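Local coordinates for 30-kDa cleavage and polyadenylation specificity factor 30 (Arabidopsis thaliana, PDB 5ZUU), which belongs to the complex that forms pre-mRNA 3' ends and selects poly(A) sites, and reads m6A-modified RNA through the YTH domain described here, at residues V16-V21 and D54-V59; R27-L32 and G88-E93; H116-L121 and E146-L151. One frame throughout, in Å; residues are numbered along the deposited sequence.

Contact 1: residues V16-V21 and D54-V59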
loop_
_atom_site.group_PDB
_atom_site.type_symbol
_atom_site.label_atom_id
_atom_site.label_comp_id
_atom_site.label_asym_id
_atom_site.label_seq_id
_atom_site.Cartn_x
_atom_site.Cartn_y
_atom_site.Cartn_z
ATOM N N VAL A 16 -0.033 -11.225 13.044
ATOM C CA VAL A 16 -0.857 -10.077 13.453
ATOM C C VAL A 16 -0.472 -8.840 12.636
ATOM O O VAL A 16 0.598 -8.305 12.743
ATOM C CB VAL A 16 -0.860 -9.867 14.984
ATOM C CG1 VAL A 16 -1.547 -8.542 15.337
ATOM C CG2 VAL A 16 -1.601 -11.060 15.618
ATOM N N ASN A 17 -1.390 -8.393 11.804
ATOM C CA ASN A 17 -1.149 -7.273 10.914
ATOM C C ASN A 17 -2.059 -6.102 11.314
ATOM O O ASN A 17 -3.125 -6.303 11.885
ATOM C CB ASN A 17 -1.520 -7.684 9.502
ATOM C CG ASN A 17 -0.714 -8.840 8.951
ATOM O OD1 ASN A 17 0.403 -9.181 9.385
ATOM N ND2 ASN A 17 -1.261 -9.413 7.913
ATOM N N ARG A 18 -1.672 -4.883 10.946
ATOM C CA ARG A 18 -2.624 -3.750 10.899
ATOM C C ARG A 18 -2.621 -3.281 9.495
ATOM O O ARG A 18 -1.570 -3.454 8.772
ATOM C CB ARG A 18 -2.175 -2.612 11.841
ATOM C CG ARG A 18 -2.300 -3.051 13.269
ATOM C CD ARG A 18 -1.644 -2.100 14.230
ATOM N NE ARG A 18 -2.397 -0.843 14.320
ATOM C CZ ARG A 18 -2.024 0.173 15.107
ATOM N NH1 ARG A 18 -0.955 0.078 15.843
ATOM N NH2 ARG A 18 -2.748 1.273 15.173
ATOM N N TYR A 19 -3.726 -2.641 9.121
ATOM C CA TYR A 19 -4.049 -2.273 7.758
ATOM C C TYR A 19 -4.485 -0.824 7.695
ATOM O O TYR A 19 -5.367 -0.410 8.488
ATOM C CB TYR A 19 -5.280 -3.140 7.258
ATOM C CG TYR A 19 -5.024 -4.596 7.341
ATOM C CD1 TYR A 19 -5.170 -5.290 8.551
ATOM C CD2 TYR A 19 -4.553 -5.293 6.243
ATOM C CE1 TYR A 19 -4.889 -6.654 8.632
ATOM C CE2 TYR A 19 -4.278 -6.650 6.322
ATOM C CZ TYR A 19 -4.426 -7.315 7.510
ATOM O OH TYR A 19 -4.118 -8.640 7.578
ATOM N N PHE A 20 -3.909 -0.080 6.733
ATOM C CA PHE A 20 -4.222 1.339 6.516
ATOM C C PHE A 20 -4.495 1.551 5.050
ATOM O O PHE A 20 -3.784 1.000 4.221
ATOM C CB PHE A 20 -3.039 2.260 6.964
ATOM C CG PHE A 20 -2.745 2.218 8.427
ATOM C CD1 PHE A 20 -2.074 1.163 8.984
ATOM C CD2 PHE A 20 -3.144 3.239 9.261
ATOM C CE1 PHE A 20 -1.848 1.102 10.366
ATOM C CE2 PHE A 20 -2.917 3.194 10.633
ATOM C CZ PHE A 20 -2.274 2.117 11.181
ATOM N N VAL A 21 -5.524 2.331 4.725
ATOM C CA VAL A 21 -5.722 2.808 3.366
ATOM C C VAL A 21 -4.819 4.009 3.124
ATOM O O VAL A 21 -4.773 4.924 3.938
ATOM C CB VAL A 21 -7.174 3.221 3.076
ATOM C CG1 VAL A 21 -7.317 3.847 1.677
ATOM C CG2 VAL A 21 -8.089 2.015 3.204
ATOM N N ASP A 54 5.823 0.173 14.875
ATOM C CA ASP A 54 6.426 -0.344 16.094
ATOM C C ASP A 54 5.569 -1.426 16.755
ATOM O O ASP A 54 6.119 -2.251 17.484
ATOM C CB ASP A 54 6.630 0.796 17.143
ATOM C CG ASP A 54 7.593 1.852 16.703
ATOM O OD1 ASP A 54 8.333 1.692 15.688
ATOM O OD2 ASP A 54 7.531 2.920 17.344
ATOM N N SER A 55 4.245 -1.370 16.591
ATOM C CA SER A 55 3.313 -2.224 17.329
ATOM C C SER A 55 3.189 -3.666 16.856
ATOM O O SER A 55 2.850 -4.524 17.660
ATOM C CB SER A 55 1.889 -1.659 17.260
ATOM O OG SER A 55 1.465 -1.634 15.906
ATOM N N VAL A 56 3.363 -3.919 15.557
ATOM C CA VAL A 56 3.055 -5.254 14.977
ATOM C C VAL A 56 4.106 -5.603 13.988
ATOM O O VAL A 56 4.789 -4.722 13.505
ATOM C CB VAL A 56 1.667 -5.295 14.237
ATOM C CG1 VAL A 56 0.518 -5.085 15.189
ATOM C CG2 VAL A 56 1.587 -4.252 13.149
ATOM N N GLU A 57 4.126 -6.850 13.567
ATOM C CA GLU A 57 5.162 -7.361 12.632
ATOM C C GLU A 57 4.991 -6.834 11.187
ATOM O O GLU A 57 5.986 -6.687 10.423
ATOM C CB GLU A 57 5.185 -8.901 12.710
ATOM C CG GLU A 57 6.254 -9.637 11.900
ATOM C CD GLU A 57 7.697 -9.159 12.124
ATOM O OE1 GLU A 57 8.009 -8.507 13.158
ATOM O OE2 GLU A 57 8.562 -9.443 11.254
ATOM N N ASN A 58 3.741 -6.571 10.799
ATOM C CA ASN A 58 3.428 -6.143 9.444
ATOM C C ASN A 58 2.344 -5.083 9.397
ATOM O O ASN A 58 1.232 -5.278 9.902
ATOM C CB ASN A 58 2.879 -7.313 8.645
ATOM C CG ASN A 58 3.810 -8.468 8.601
ATOM O OD1 ASN A 58 4.827 -8.418 7.955
ATOM N ND2 ASN A 58 3.414 -9.549 9.201
ATOM N N VAL A 59 2.690 -3.958 8.809
ATOM C CA VAL A 59 1.778 -2.921 8.507
ATOM C C VAL A 59 1.562 -3.024 7.029
ATOM O O VAL A 59 2.519 -2.937 6.183
ATOM C CB VAL A 59 2.372 -1.555 8.894
ATOM C CG1 VAL A 59 1.440 -0.423 8.461
ATOM C CG2 VAL A 59 2.594 -1.522 10.378
#

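Contact 2: residues R27-L32 and G88-E93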
loop_
_atom_site.group_PDB
_atom_site.type_symbol
_atom_site.label_atom_id
_atom_site.label_comp_id
_atom_site.label_asym_id
_atom_site.label_seq_id
_atom_site.Cartn_x
_atom_site.Cartn_y
_atom_site.Cartn_z
ATOM N N ARG A 27 -1.696 8.974 -10.290
ATOM C CA ARG A 27 -1.043 7.683 -10.582
ATOM C C ARG A 27 0.458 7.810 -10.656
ATOM O O ARG A 27 1.212 6.871 -10.344
ATOM C CB ARG A 27 -1.484 7.083 -11.891
ATOM C CG ARG A 27 -2.899 6.627 -11.870
ATOM C CD ARG A 27 -3.184 5.656 -13.022
ATOM N NE ARG A 27 -4.579 5.266 -12.920
ATOM C CZ ARG A 27 -5.054 4.132 -12.410
ATOM N NH1 ARG A 27 -4.277 3.150 -12.003
ATOM N NH2 ARG A 27 -6.373 3.969 -12.383
ATOM N N GLU A 28 0.928 8.963 -11.067
ATOM C CA GLU A 28 2.375 9.074 -11.283
ATOM C C GLU A 28 3.087 8.684 -10.023
ATOM O O GLU A 28 4.031 7.929 -10.115
ATOM C CB GLU A 28 2.820 10.458 -11.733
ATOM C CG GLU A 28 2.233 10.888 -13.072
ATOM C CD GLU A 28 0.883 11.618 -12.963
ATOM O OE1 GLU A 28 0.823 12.848 -13.245
ATOM O OE2 GLU A 28 -0.126 10.967 -12.601
ATOM N N ASN A 29 2.686 9.176 -8.850
ATOM C CA ASN A 29 3.409 8.833 -7.605
ATOM C C ASN A 29 3.314 7.354 -7.234
ATOM O O ASN A 29 4.224 6.772 -6.797
ATOM C CB ASN A 29 2.998 9.728 -6.441
ATOM C CG ASN A 29 3.462 11.176 -6.613
ATOM O OD1 ASN A 29 3.054 12.059 -5.887
ATOM N ND2 ASN A 29 4.294 11.392 -7.563
ATOM N N PHE A 30 2.139 6.818 -7.405
ATOM C CA PHE A 30 1.917 5.415 -7.176
ATOM C C PHE A 30 2.856 4.556 -8.047
ATOM O O PHE A 30 3.473 3.596 -7.590
ATOM C CB PHE A 30 0.435 5.121 -7.443
ATOM C CG PHE A 30 0.143 3.675 -7.669
ATOM C CD1 PHE A 30 0.454 2.750 -6.695
ATOM C CD2 PHE A 30 -0.434 3.231 -8.898
ATOM C CE1 PHE A 30 0.167 1.407 -6.899
ATOM C CE2 PHE A 30 -0.730 1.909 -9.095
ATOM C CZ PHE A 30 -0.402 0.989 -8.089
ATOM N N GLU A 31 2.938 4.920 -9.316
ATOM C CA GLU A 31 3.877 4.220 -10.257
ATOM C C GLU A 31 5.330 4.356 -9.921
ATOM O O GLU A 31 6.048 3.388 -9.935
ATOM C CB GLU A 31 3.581 4.594 -11.692
ATOM C CG GLU A 31 2.249 3.978 -12.062
ATOM C CD GLU A 31 1.770 4.319 -13.436
ATOM O OE1 GLU A 31 2.598 4.736 -14.259
ATOM O OE2 GLU A 31 0.554 4.133 -13.673
ATOM N N LEU A 32 5.719 5.537 -9.477
ATOM C CA LEU A 32 7.041 5.750 -8.942
ATOM C C LEU A 32 7.314 4.899 -7.700
ATOM O O LEU A 32 8.429 4.345 -7.525
ATOM C CB LEU A 32 7.209 7.231 -8.608
ATOM C CG LEU A 32 8.604 7.827 -8.746
ATOM C CD1 LEU A 32 9.097 7.760 -10.186
ATOM C CD2 LEU A 32 8.595 9.278 -8.288
ATOM N N GLY A 88 12.186 8.577 -4.804
ATOM C CA GLY A 88 10.972 9.370 -4.747
ATOM C C GLY A 88 11.206 10.863 -4.801
ATOM O O GLY A 88 11.118 11.539 -3.767
ATOM N N ASN A 89 11.546 11.386 -5.979
ATOM C CA ASN A 89 11.156 12.748 -6.262
ATOM C C ASN A 89 9.696 12.743 -6.783
ATOM O O ASN A 89 9.404 12.312 -7.883
ATOM C CB ASN A 89 12.137 13.483 -7.177
ATOM C CG ASN A 89 12.139 14.974 -6.893
ATOM O OD1 ASN A 89 11.167 15.660 -7.220
ATOM N ND2 ASN A 89 13.184 15.464 -6.200
ATOM N N TRP A 90 8.803 13.243 -5.952
ATOM C CA TRP A 90 7.392 13.057 -6.111
ATOM C C TRP A 90 6.858 14.230 -6.888
ATOM O O TRP A 90 7.395 15.344 -6.800
ATOM C CB TRP A 90 6.702 12.984 -4.721
ATOM C CG TRP A 90 7.261 11.918 -3.811
ATOM C CD1 TRP A 90 8.029 12.102 -2.693
ATOM C CD2 TRP A 90 7.136 10.511 -3.976
ATOM N NE1 TRP A 90 8.349 10.898 -2.148
ATOM C CE2 TRP A 90 7.819 9.906 -2.908
ATOM C CE3 TRP A 90 6.471 9.705 -4.897
ATOM C CZ2 TRP A 90 7.905 8.516 -2.756
ATOM C CZ3 TRP A 90 6.529 8.346 -4.740
ATOM C CH2 TRP A 90 7.231 7.752 -3.665
ATOM N N LYS A 91 5.802 13.996 -7.643
ATOM C CA LYS A 91 5.027 15.077 -8.221
ATOM C C LYS A 91 4.098 15.692 -7.151
ATOM O O LYS A 91 3.492 14.963 -6.396
ATOM C CB LYS A 91 4.227 14.512 -9.397
ATOM C CG LYS A 91 3.129 15.403 -9.967
ATOM C CD LYS A 91 2.218 14.613 -10.900
ATOM C CE LYS A 91 1.078 15.464 -11.436
ATOM N NZ LYS A 91 1.563 16.159 -12.653
ATOM N N HIS A 92 4.017 17.022 -7.064
ATOM C CA HIS A 92 2.894 17.715 -6.381
ATOM C C HIS A 92 2.644 19.105 -6.941
ATOM O O HIS A 92 3.538 19.661 -7.549
ATOM C CB HIS A 92 3.071 17.752 -4.849
ATOM C CG HIS A 92 4.316 18.432 -4.362
ATOM N ND1 HIS A 92 5.572 18.154 -4.855
ATOM C CD2 HIS A 92 4.496 19.339 -3.368
ATOM C CE1 HIS A 92 6.468 18.888 -4.216
ATOM N NE2 HIS A 92 5.839 19.617 -3.312
ATOM N N GLU A 93 1.437 19.648 -6.732
ATOM C CA GLU A 93 1.043 20.992 -7.247
ATOM C C GLU A 93 1.463 22.188 -6.342
ATOM O O GLU A 93 1.251 22.137 -5.129
ATOM C CB GLU A 93 -0.479 21.045 -7.541
ATOM C CG GLU A 93 -1.379 21.610 -6.434
ATOM C CD GLU A 93 -2.861 21.533 -6.769
ATOM O OE1 GLU A 93 -3.549 22.576 -6.721
ATOM O OE2 GLU A 93 -3.339 20.423 -7.079
#

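Contact 3: residues H116-L121 and E146-L151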
loop_
_atom_site.group_PDB
_atom_site.type_symbol
_atom_site.label_atom_id
_atom_site.label_comp_id
_atom_site.label_asym_id
_atom_site.label_seq_id
_atom_site.Cartn_x
_atom_site.Cartn_y
_atom_site.Cartn_z
ATOM N N HIS A 116 -16.996 -1.137 -6.401
ATOM C CA HIS A 116 -18.265 -1.891 -6.539
ATOM C C HIS A 116 -18.116 -3.206 -5.814
ATOM O O HIS A 116 -19.003 -3.631 -5.016
ATOM C CB HIS A 116 -18.600 -2.116 -8.024
ATOM C CG HIS A 116 -19.999 -2.607 -8.246
ATOM N ND1 HIS A 116 -21.107 -1.953 -7.718
ATOM C CD2 HIS A 116 -20.466 -3.734 -8.840
ATOM C CE1 HIS A 116 -22.196 -2.651 -8.018
ATOM N NE2 HIS A 116 -21.833 -3.714 -8.720
ATOM N N LYS A 117 -16.957 -3.822 -6.016
ATOM C CA LYS A 117 -16.681 -5.113 -5.398
ATOM C C LYS A 117 -16.421 -5.099 -3.911
ATOM O O LYS A 117 -16.483 -6.138 -3.317
ATOM C CB LYS A 117 -15.533 -5.824 -6.093
ATOM C CG LYS A 117 -15.920 -6.255 -7.475
ATOM C CD LYS A 117 -14.678 -6.811 -8.132
ATOM C CE LYS A 117 -14.872 -7.110 -9.605
ATOM N NZ LYS A 117 -13.478 -7.270 -10.137
ATOM N N THR A 118 -16.168 -3.942 -3.322
ATOM C CA THR A 118 -16.004 -3.764 -1.900
ATOM C C THR A 118 -17.182 -3.139 -1.226
ATOM O O THR A 118 -17.081 -2.753 -0.077
ATOM C CB THR A 118 -14.785 -2.864 -1.574
ATOM O OG1 THR A 118 -15.086 -1.502 -1.858
ATOM C CG2 THR A 118 -13.618 -3.246 -2.369
ATOM N N ARG A 119 -18.316 -3.085 -1.896
ATOM C CA ARG A 119 -19.430 -2.236 -1.446
ATOM C C ARG A 119 -20.167 -2.815 -0.233
ATOM O O ARG A 119 -20.901 -2.097 0.415
ATOM C CB ARG A 119 -20.415 -1.951 -2.591
ATOM C CG ARG A 119 -21.273 -3.147 -3.084
ATOM C CD ARG A 119 -22.092 -2.715 -4.336
ATOM N NE ARG A 119 -22.997 -3.744 -4.821
ATOM C CZ ARG A 119 -22.622 -4.843 -5.484
ATOM N NH1 ARG A 119 -21.334 -5.155 -5.747
ATOM N NH2 ARG A 119 -23.543 -5.681 -5.884
ATOM N N ASN A 120 -19.976 -4.092 0.088
ATOM C CA ASN A 120 -20.588 -4.648 1.302
ATOM C C ASN A 120 -19.642 -4.638 2.498
ATOM O O ASN A 120 -19.932 -5.240 3.538
ATOM C CB ASN A 120 -21.205 -6.009 1.007
ATOM C CG ASN A 120 -20.172 -7.054 0.691
ATOM O OD1 ASN A 120 -19.069 -6.675 0.293
ATOM N ND2 ASN A 120 -20.511 -8.346 0.856
ATOM N N LEU A 121 -18.512 -3.930 2.390
ATOM C CA LEU A 121 -17.513 -3.925 3.435
ATOM C C LEU A 121 -17.469 -2.557 4.037
ATOM O O LEU A 121 -17.169 -1.597 3.351
ATOM C CB LEU A 121 -16.107 -4.230 2.901
ATOM C CG LEU A 121 -15.419 -5.517 3.128
ATOM C CD1 LEU A 121 -13.896 -5.394 2.928
ATOM C CD2 LEU A 121 -15.681 -5.965 4.542
ATOM N N GLU A 146 -8.211 -7.305 6.710
ATOM C CA GLU A 146 -7.923 -8.618 6.175
ATOM C C GLU A 146 -8.954 -9.050 5.059
ATOM O O GLU A 146 -8.562 -9.526 4.053
ATOM C CB GLU A 146 -7.901 -9.559 7.347
ATOM C CG GLU A 146 -7.529 -10.991 7.054
ATOM C CD GLU A 146 -7.612 -11.774 8.362
ATOM O OE1 GLU A 146 -8.713 -11.757 9.016
ATOM O OE2 GLU A 146 -6.568 -12.307 8.783
ATOM N N GLN A 147 -10.238 -8.756 5.220
ATOM C CA GLN A 147 -11.200 -8.944 4.167
ATOM C C GLN A 147 -10.943 -8.144 2.936
ATOM O O GLN A 147 -11.070 -8.687 1.838
ATOM C CB GLN A 147 -12.649 -8.673 4.637
ATOM C CG GLN A 147 -13.103 -9.629 5.733
ATOM C CD GLN A 147 -12.981 -11.095 5.308
ATOM O OE1 GLN A 147 -13.334 -11.436 4.179
ATOM N NE2 GLN A 147 -12.465 -11.959 6.184
ATOM N N LEU A 148 -10.600 -6.853 3.092
ATOM C CA LEU A 148 -10.314 -6.025 1.963
ATOM C C LEU A 148 -9.051 -6.479 1.245
ATOM O O LEU A 148 -9.053 -6.551 0.036
ATOM C CB LEU A 148 -10.199 -4.584 2.380
ATOM C CG LEU A 148 -9.905 -3.560 1.277
ATOM C CD1 LEU A 148 -10.963 -3.638 0.215
ATOM C CD2 LEU A 148 -9.852 -2.145 1.857
ATOM N N ALA A 149 -7.994 -6.776 1.965
ATOM C CA ALA A 149 -6.794 -7.331 1.311
ATOM C C ALA A 149 -7.129 -8.665 0.598
ATOM O O ALA A 149 -6.714 -8.915 -0.521
ATOM C CB ALA A 149 -5.689 -7.583 2.324
ATOM N N SER A 150 -7.920 -9.522 1.226
ATOM C CA SER A 150 -8.259 -10.767 0.553
ATOM C C SER A 150 -8.938 -10.529 -0.827
ATOM O O SER A 150 -8.683 -11.291 -1.755
ATOM C CB SER A 150 -9.044 -11.699 1.482
ATOM O OG SER A 150 -10.387 -11.395 1.307
ATOM N N LEU A 151 -9.728 -9.456 -0.985
ATOM C CA LEU A 151 -10.340 -9.145 -2.276
ATOM C C LEU A 151 -9.293 -8.767 -3.341
ATOM O O LEU A 151 -9.477 -9.027 -4.557
ATOM C CB LEU A 151 -11.362 -7.999 -2.179
ATOM C CG LEU A 151 -12.571 -8.320 -1.313
ATOM C CD1 LEU A 151 -13.433 -7.089 -1.059
ATOM C CD2 LEU A 151 -13.422 -9.449 -1.900
#

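Contact 1: residues V16-V21 and D54-V59
Asn58 ND2 donates to Asn17 OD1 across the two strands at 3.0 Å. The bond is bent, 138° at the hydrogen, and the two amide planes stand 85° apart. With CG anti to the carbonyl carbon (chi1 -61°), the Asn17 amide swings back over Asn58 and OD1 also rests on its CB. Beside this pair the backbone bond from Arg18 N to Asn58 O, 3.1 Å long, ties the chains together. On the other face of the sheet, Arg18 bends at its third torsion and brings NH1 to Ser55 OG at 3.0 Å, the hydroxyl lying near the guanidinium plane. Its CD passes across Val56 CG1 at 3.8 Å. These are neighbouring parallel strands of the mixed YTH sheet; the chain between them runs through two helices and the edge strand 38-39, the second helix ending at Ser55. Further along, Phe20 CD1 packs on Val59 CG1 at 3.9 Å. Behind the first shell, Asn17 ND2 is held by Tyr19 OH at 3.0 Å, within the same strand, and by Pro13 O. An alanine at Asn17 is likely to leave Asn58 ND2 and Tyr19 OH without this shared partner, and Tyr19 freer to shift. Lys76 holds Asn58 OD1, while Ser55 OG bonds to Ala52 O. Glu139 forms a salt bridge with Arg18 NE and Glu51 with Arg18 NH1.

Contact 2: residues R27-L32 and G88-E93
Glu28 begins the contact by meeting Lys91 at its exposed end. Its chain bends at the second torsion (chi2 89°), and OE1 lies along the end of the lysine, 3.2 Å from Lys91 CE, with the salt bridge to Lys91 NZ at a longer 3.4 Å. The lysine runs extended until its last torsion, which turns NZ up to the carboxylate. The next residue, Asn29, is buried and directs its CB toward the 88-93 loop. Its CB and CG come against the six-membered ring of Trp90, with Asn29 CB 3.8 Å from Trp90 CE3, and the amide plane stands 74° from the ring. The end of the amide reaches past the ring to the backbone of Lys91. Asn29 O also comes to the same ring, 3.5 Å from Trp90 CZ3 and near the ring plane. Leu32, the next residue on this side of the helix, sets CD2 4.0 Å from Trp90 CE3, approaching the ring obliquely. Gly88 CA sits over one indole face, 3.7 Å above its plane and displaced toward the rim; a side chain there would collide with the ring, and the positive phi suits glycine too. Asn102 takes the Trp90 NE1 hydrogen, and Trp39 meets the ring edge-to-face. A modified base of the bound RNA packs on Trp90, as expected for a wall of the aromatic cage that receives m6A in YTH domains. Apolar contact of Asn29 and Leu32 with the indole is thus combined with a buried amide beside the Lys91 backbone, while the charge pair is kept to the exposed end.

Contact 3: residues H116-L121 and E146-L151
Leu121 and Thr118, the two ends of a type I beta turn, both point at helix 142-154 of the YTH domain, so the turn is docked against the helix by its first and last residues. The tight part is apolar. Leu121 CD1 settles on the helix backbone itself, 3.6 Å from Leu148 N, and lies 3.8 Å from Leu148 CB. Thr118 CG2 meets Leu148 CD1 at 3.7 Å, and Leu151 CD1 comes to the same methyl at 4.1 Å. Thr118 can present this methyl because its hydroxyl sits between the backbone N and the carbonyl carbon (chi1 75°), from where OG1 makes its hydrogen bond with Phe115 O. Leu148 has CG anti to its backbone N (chi1 -180°), which carries CD1 to the side of the threonine. Leu113 and Phe71, from two strands of the main sheet, pack on Thr118 and Leu148 and so carry this patch on into the core.

Toward solvent the fit slackens. Leu121 CD1 also reaches Gln147 CB, at 3.9 Å, but the amide of Gln147 turns away from the loop. Leu151 CD1 touches Lys117 O at 3.9 Å, whereas the lysine side chain heads off to a salt bridge with Glu155, farther along the chain. At this outer end the loop is held by its own bonds, Arg119 NH1 reaching His116 O at 2.9 Å and nearly straight. The two leucines likewise meet loosely, Leu121 CD1 standing 4.4 Å from Leu151 CD1.

All three contacts belong to one YTH fold, and each runs from buried residues to exposed ones, but their chemistry differs. Contact 1 joins two neighbouring strands of the main sheet and carries clear hydrogen bonds, backbone and side-chain, between its segments. Contact 3 sets a turn against a helix almost wholly by apolar contacts of side-chain methyls. Contact 2 lies across the chain's centre from both, with a helix meeting a loop at its indole and through a surface salt bridge, and it alone includes a residue that packs on the modified base. Contacts 1 and 3 touch directly, Tyr19 CZ lying 3.9 Å from Glu146 N; contact 2 touches neither, although helix 27-36 directly follows strand 17-24.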